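Local structure of leucine-rich repeat protein TpLRR (Treponema pallidum, 6MLX) at residues Lys161-Val175 / Val184-Pro198. The protein is of unknown function, but as a secreted, probably periplasmic leucine-rich repeat protein of the BspA type it may serve in binding other molecules. Sequence-based numbering, arbitrary orientation.
Sequences KNLADGLFEGCRNLV and VSFGVGVFVGCYRLP
Leu163, Phe168 and Leu174 of 161-175 pack against Phe191, Val190 and Leu197 of 184-198, one coil of a leucine-rich repeat solenoid lying in parallel on the next. Equivalent positions of successive coils meet, Phe168 on Phe191 and Leu174 on Leu197, which is how a repeat solenoid builds its core. CD1 of Leu163 touches two aromatic side chains, 3.8 Å from CE2 of Phe186 and 4.0 Å from CZ of Phe191. The rings of Phe168 and Phe191 run side by side with planes only 15° apart, yet slid so far that they barely overlap; the closest atoms, CD2 of Phe168 and CE1 of Phe191, are 3.6 Å apart. Val190 meets both coils: with CG1 anti to its backbone nitrogen (chi1 170°), that methyl sits over the centre of the Phe191 ring and also approaches CB of Leu163. Farther along, CD2 of Leu197 packs on CG of Leu174.

Backbone bonds hold these layers in step. Parallel strands 162-163 and 185-186 are joined by Ser185 N to Lys161 O, Leu163 N to Ser185 O and Gly187 N to Leu163 O. Beyond them, where both chains pass through successive beta turns, Gly166 N, Phe168 N and Gly170 N bond to the carbonyls of Val188, Val190 and Val192. Asp165 adds a side-chain link, its OD1 receiving Val188 N at 2.8 Å from above the carboxylate plane.

Outward, Leu177 of strand 176-178 touches both phenylalanines of the ring pair, while Tyr210 meets Phe186 and Phe191 edge-to-face. Toward the other end of the contact from the strands, Asn173, whose ND2 is held by Ala149 O of the preceding coil, turns its OD1 to Arg196. Bent at chi2 and chi3, the arginine grips that one oxygen side-on, with NE at 3.1 Å and NH2 at 3.0 Å from OD1, the amide and guanidinium planes 85° apart.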
loop_
_atom_site.group_PDB
_atom_site.type_symbol
_atom_site.label_atom_id
_atom_site.label_comp_id
_atom_site.label_asym_id
_atom_site.label_seq_id
_atom_site.Cartn_x
_atom_site.Cartn_y
_atom_site.Cartn_z
ATOM N N LYS A 161 5.959 1.847 -16.694
ATOM C CA LYS A 161 6.857 1.228 -17.657
ATOM C C LYS A 161 6.991 -0.285 -17.507
ATOM O O LYS A 161 7.279 -0.962 -18.498
ATOM C CB LYS A 161 8.240 1.882 -17.572
ATOM C CG LYS A 161 8.151 3.365 -17.803
ATOM C CD LYS A 161 9.438 3.943 -18.279
ATOM C CE LYS A 161 10.245 4.424 -17.132
ATOM N NZ LYS A 161 11.046 5.572 -17.635
ATOM N N ASN A 162 6.767 -0.832 -16.317
ATOM C CA ASN A 162 6.850 -2.268 -16.126
ATOM C C ASN A 162 5.807 -2.700 -15.108
ATOM O O ASN A 162 5.456 -1.941 -14.202
ATOM C CB ASN A 162 8.235 -2.686 -15.625
ATOM C CG ASN A 162 8.562 -2.067 -14.277
ATOM O OD1 ASN A 162 8.383 -0.870 -14.077
ATOM N ND2 ASN A 162 9.035 -2.887 -13.341
ATOM N N LEU A 163 5.328 -3.927 -15.262
ATOM C CA LEU A 163 4.548 -4.601 -14.231
ATOM C C LEU A 163 5.466 -5.636 -13.579
ATOM O O LEU A 163 5.859 -6.620 -14.216
ATOM C CB LEU A 163 3.289 -5.242 -14.810
ATOM C CG LEU A 163 2.340 -4.263 -15.509
ATOM C CD1 LEU A 163 1.120 -4.990 -16.015
ATOM C CD2 LEU A 163 1.932 -3.146 -14.572
ATOM N N ALA A 164 5.804 -5.408 -12.314
ATOM C CA ALA A 164 6.837 -6.180 -11.637
ATOM C C ALA A 164 6.405 -7.635 -11.435
ATOM O O ALA A 164 5.237 -8.005 -11.607
ATOM C CB ALA A 164 7.177 -5.541 -10.290
ATOM N N ASP A 165 7.379 -8.455 -11.035
ATOM C CA ASP A 165 7.166 -9.879 -10.811
ATOM C C ASP A 165 5.984 -10.128 -9.881
ATOM O O ASP A 165 5.886 -9.533 -8.805
ATOM C CB ASP A 165 8.421 -10.515 -10.202
ATOM C CG ASP A 165 9.604 -10.585 -11.172
ATOM O OD1 ASP A 165 9.486 -10.255 -12.373
ATOM O OD2 ASP A 165 10.673 -11.012 -10.707
ATOM N N GLY A 166 5.098 -11.025 -10.298
ATOM C CA GLY A 166 3.984 -11.455 -9.469
ATOM C C GLY A 166 3.106 -10.334 -8.942
ATOM O O GLY A 166 2.480 -10.485 -7.888
ATOM N N LEU A 167 3.053 -9.209 -9.667
ATOM C CA LEU A 167 2.341 -8.030 -9.168
ATOM C C LEU A 167 0.905 -8.370 -8.767
ATOM O O LEU A 167 0.451 -7.988 -7.689
ATOM C CB LEU A 167 2.361 -6.912 -10.216
ATOM C CG LEU A 167 1.634 -5.613 -9.850
ATOM C CD1 LEU A 167 2.241 -4.991 -8.606
ATOM C CD2 LEU A 167 1.688 -4.647 -11.002
ATOM N N PHE A 168 0.189 -9.116 -9.608
ATOM C CA PHE A 168 -1.199 -9.492 -9.337
ATOM C C PHE A 168 -1.364 -10.998 -9.123
ATOM O O PHE A 168 -2.435 -11.558 -9.380
ATOM C CB PHE A 168 -2.115 -9.013 -10.467
ATOM C CG PHE A 168 -2.092 -7.525 -10.675
ATOM C CD1 PHE A 168 -2.607 -6.666 -9.705
ATOM C CD2 PHE A 168 -1.557 -6.984 -11.836
ATOM C CE1 PHE A 168 -2.593 -5.294 -9.898
ATOM C CE2 PHE A 168 -1.534 -5.603 -12.034
ATOM C CZ PHE A 168 -2.041 -4.763 -11.057
ATOM N N GLU A 169 -0.313 -11.667 -8.651
ATOM C CA GLU A 169 -0.388 -13.099 -8.400
ATOM C C GLU A 169 -1.456 -13.419 -7.357
ATOM O O GLU A 169 -1.488 -12.832 -6.271
ATOM C CB GLU A 169 0.981 -13.618 -7.950
ATOM C CG GLU A 169 1.013 -15.101 -7.675
ATOM C CD GLU A 169 2.365 -15.555 -7.158
ATOM O OE1 GLU A 169 3.406 -15.243 -7.782
ATOM O OE2 GLU A 169 2.382 -16.176 -6.079
ATOM N N GLY A 170 -2.337 -14.355 -7.694
ATOM C CA GLY A 170 -3.388 -14.749 -6.782
ATOM C C GLY A 170 -4.574 -13.810 -6.714
ATOM O O GLY A 170 -5.393 -13.948 -5.802
ATOM N N CYS A 171 -4.687 -12.851 -7.640
ATOM C CA CYS A 171 -5.823 -11.926 -7.660
ATOM C C CYS A 171 -6.920 -12.570 -8.496
ATOM O O CYS A 171 -7.179 -12.216 -9.644
ATOM C CB CYS A 171 -5.406 -10.563 -8.200
ATOM S SG CYS A 171 -4.271 -9.674 -7.093
ATOM N N ARG A 172 -7.580 -13.546 -7.884
ATOM C CA ARG A 172 -8.528 -14.368 -8.614
ATOM C C ARG A 172 -9.825 -13.645 -8.953
ATOM O O ARG A 172 -10.603 -14.175 -9.748
ATOM C CB ARG A 172 -8.830 -15.636 -7.824
ATOM C CG ARG A 172 -9.074 -15.434 -6.356
ATOM C CD ARG A 172 -9.558 -16.745 -5.741
ATOM N NE ARG A 172 -9.582 -16.706 -4.280
ATOM C CZ ARG A 172 -10.618 -16.267 -3.578
ATOM N NH1 ARG A 172 -11.698 -15.821 -4.200
ATOM N NH2 ARG A 172 -10.581 -16.271 -2.255
ATOM N N ASN A 173 -10.078 -12.458 -8.399
ATOM C CA ASN A 173 -11.272 -11.698 -8.755
ATOM C C ASN A 173 -10.965 -10.470 -9.606
ATOM O O ASN A 173 -11.865 -9.654 -9.849
ATOM C CB ASN A 173 -12.032 -11.296 -7.496
ATOM C CG ASN A 173 -13.006 -12.362 -7.060
ATOM O OD1 ASN A 173 -13.829 -12.824 -7.854
ATOM N ND2 ASN A 173 -12.906 -12.780 -5.804
ATOM N N LEU A 174 -9.728 -10.329 -10.078
ATOM C CA LEU A 174 -9.338 -9.158 -10.848
ATOM C C LEU A 174 -9.966 -9.215 -12.234
ATOM O O LEU A 174 -9.763 -10.176 -12.978
ATOM C CB LEU A 174 -7.817 -9.088 -10.947
ATOM C CG LEU A 174 -7.263 -7.899 -11.730
ATOM C CD1 LEU A 174 -7.738 -6.578 -11.104
ATOM C CD2 LEU A 174 -5.749 -7.961 -11.778
ATOM N N VAL A 175 -10.747 -8.190 -12.589
ATOM C CA VAL A 175 -11.383 -8.160 -13.897
ATOM C C VAL A 175 -11.119 -6.881 -14.674
ATOM O O VAL A 175 -11.350 -6.850 -15.894
ATOM C CB VAL A 175 -12.909 -8.405 -13.783
ATOM C CG1 VAL A 175 -13.200 -9.726 -13.088
ATOM C CG2 VAL A 175 -13.555 -7.291 -13.037
ATOM N N VAL A 184 4.623 -1.627 -22.477
ATOM C CA VAL A 184 4.987 -1.908 -21.095
ATOM C C VAL A 184 5.782 -3.205 -21.100
ATOM O O VAL A 184 5.678 -4.006 -22.034
ATOM C CB VAL A 184 3.718 -1.991 -20.205
ATOM C CG1 VAL A 184 2.962 -3.289 -20.494
ATOM C CG2 VAL A 184 4.056 -1.852 -18.715
ATOM N N SER A 185 6.612 -3.395 -20.075
ATOM C CA SER A 185 7.381 -4.619 -19.885
ATOM C C SER A 185 6.799 -5.424 -18.735
ATOM O O SER A 185 6.320 -4.866 -17.748
ATOM C CB SER A 185 8.851 -4.319 -19.581
ATOM O OG SER A 185 9.473 -3.678 -20.673
ATOM N N PHE A 186 6.879 -6.740 -18.847
ATOM C CA PHE A 186 6.292 -7.623 -17.856
ATOM C C PHE A 186 7.373 -8.406 -17.126
ATOM O O PHE A 186 8.243 -9.014 -17.751
ATOM C CB PHE A 186 5.293 -8.582 -18.502
ATOM C CG PHE A 186 4.147 -7.893 -19.205
ATOM C CD1 PHE A 186 4.234 -7.570 -20.544
ATOM C CD2 PHE A 186 2.979 -7.590 -18.527
ATOM C CE1 PHE A 186 3.176 -6.948 -21.201
ATOM C CE2 PHE A 186 1.916 -6.967 -19.175
ATOM C CZ PHE A 186 2.013 -6.658 -20.514
ATOM N N GLY A 187 7.308 -8.387 -15.802
ATOM C CA GLY A 187 8.050 -9.331 -15.008
ATOM C C GLY A 187 7.441 -10.720 -15.113
ATOM O O GLY A 187 6.538 -10.995 -15.903
ATOM N N VAL A 188 7.953 -11.607 -14.270
ATOM C CA VAL A 188 7.598 -13.024 -14.312
ATOM C C VAL A 188 6.302 -13.257 -13.539
ATOM O O VAL A 188 6.141 -12.777 -12.411
ATOM C CB VAL A 188 8.745 -13.877 -13.743
ATOM C CG1 VAL A 188 8.317 -15.337 -13.577
ATOM C CG2 VAL A 188 9.986 -13.764 -14.644
ATOM N N GLY A 189 5.388 -14.011 -14.141
ATOM C CA GLY A 189 4.173 -14.420 -13.458
ATOM C C GLY A 189 3.303 -13.276 -12.984
ATOM O O GLY A 189 2.685 -13.381 -11.919
ATOM N N VAL A 190 3.241 -12.180 -13.751
ATOM C CA VAL A 190 2.469 -11.005 -13.338
ATOM C C VAL A 190 1.036 -11.393 -12.965
ATOM O O VAL A 190 0.524 -11.004 -11.909
ATOM C CB VAL A 190 2.492 -9.934 -14.443
ATOM C CG1 VAL A 190 1.502 -8.834 -14.133
ATOM C CG2 VAL A 190 3.909 -9.356 -14.606
ATOM N N PHE A 191 0.374 -12.179 -13.827
ATOM C CA PHE A 191 -1.055 -12.459 -13.716
ATOM C C PHE A 191 -1.359 -13.911 -13.339
ATOM O O PHE A 191 -2.470 -14.391 -13.606
ATOM C CB PHE A 191 -1.772 -12.114 -15.022
ATOM C CG PHE A 191 -1.687 -10.666 -15.405
ATOM C CD1 PHE A 191 -2.431 -9.709 -14.728
ATOM C CD2 PHE A 191 -0.875 -10.256 -16.447
ATOM C CE1 PHE A 191 -2.368 -8.374 -15.078
ATOM C CE2 PHE A 191 -0.809 -8.908 -16.809
ATOM C CZ PHE A 191 -1.557 -7.971 -16.124
ATOM N N VAL A 192 -0.403 -14.611 -12.718
ATOM C CA VAL A 192 -0.649 -15.965 -12.227
ATOM C C VAL A 192 -1.830 -15.967 -11.261
ATOM O O VAL A 192 -1.916 -15.134 -10.352
ATOM C CB VAL A 192 0.621 -16.524 -11.559
ATOM C CG1 VAL A 192 0.300 -17.745 -10.718
ATOM C CG2 VAL A 192 1.692 -16.849 -12.610
ATOM N N GLY A 193 -2.745 -16.922 -11.450
ATOM C CA GLY A 193 -3.911 -17.062 -10.600
ATOM C C GLY A 193 -5.036 -16.086 -10.865
ATOM O O GLY A 193 -6.023 -16.095 -10.122
ATOM N N CYS A 194 -4.931 -15.244 -11.896
ATOM C CA CYS A 194 -5.956 -14.239 -12.194
ATOM C C CYS A 194 -7.022 -14.863 -13.089
ATOM O O CYS A 194 -7.118 -14.588 -14.286
ATOM C CB CYS A 194 -5.327 -13.006 -12.830
ATOM S SG CYS A 194 -4.281 -12.044 -11.690
ATOM N N TYR A 195 -7.865 -15.696 -12.470
ATOM C CA TYR A 195 -8.810 -16.519 -13.219
ATOM C C TYR A 195 -9.903 -15.714 -13.905
ATOM O O TYR A 195 -10.472 -16.191 -14.893
ATOM C CB TYR A 195 -9.443 -17.573 -12.296
ATOM C CG TYR A 195 -8.488 -18.717 -12.051
ATOM C CD1 TYR A 195 -8.346 -19.729 -13.001
ATOM C CD2 TYR A 195 -7.699 -18.766 -10.910
ATOM C CE1 TYR A 195 -7.454 -20.765 -12.811
ATOM C CE2 TYR A 195 -6.793 -19.802 -10.712
ATOM C CZ TYR A 195 -6.687 -20.805 -11.669
ATOM O OH TYR A 195 -5.799 -21.851 -11.502
ATOM N N ARG A 196 -10.199 -14.511 -13.433
ATOM C CA ARG A 196 -11.368 -13.787 -13.906
ATOM C C ARG A 196 -11.056 -12.678 -14.913
ATOM O O ARG A 196 -11.966 -11.927 -15.279
ATOM C CB ARG A 196 -12.134 -13.236 -12.706
ATOM C CG ARG A 196 -12.796 -14.360 -11.943
ATOM C CD ARG A 196 -14.285 -14.171 -11.941
ATOM N NE ARG A 196 -14.655 -13.306 -10.830
ATOM C CZ ARG A 196 -15.756 -12.570 -10.792
ATOM N NH1 ARG A 196 -16.586 -12.572 -11.827
ATOM N NH2 ARG A 196 -16.009 -11.823 -9.722
ATOM N N LEU A 197 -9.817 -12.572 -15.395
ATOM C CA LEU A 197 -9.512 -11.553 -16.393
ATOM C C LEU A 197 -10.375 -11.754 -17.637
ATOM O O LEU A 197 -10.413 -12.863 -18.187
ATOM C CB LEU A 197 -8.033 -11.597 -16.767
ATOM C CG LEU A 197 -7.028 -11.414 -15.629
ATOM C CD1 LEU A 197 -5.621 -11.573 -16.168
ATOM C CD2 LEU A 197 -7.214 -10.072 -14.939
ATOM N N PRO A 198 -11.088 -10.728 -18.103
ATOM C CA PRO A 198 -11.895 -10.876 -19.322
ATOM C C PRO A 198 -11.026 -11.128 -20.549
ATOM O O PRO A 198 -9.838 -10.793 -20.594
ATOM C CB PRO A 198 -12.616 -9.528 -19.440
ATOM C CG PRO A 198 -12.462 -8.873 -18.110
ATOM C CD PRO A 198 -11.203 -9.385 -17.520
#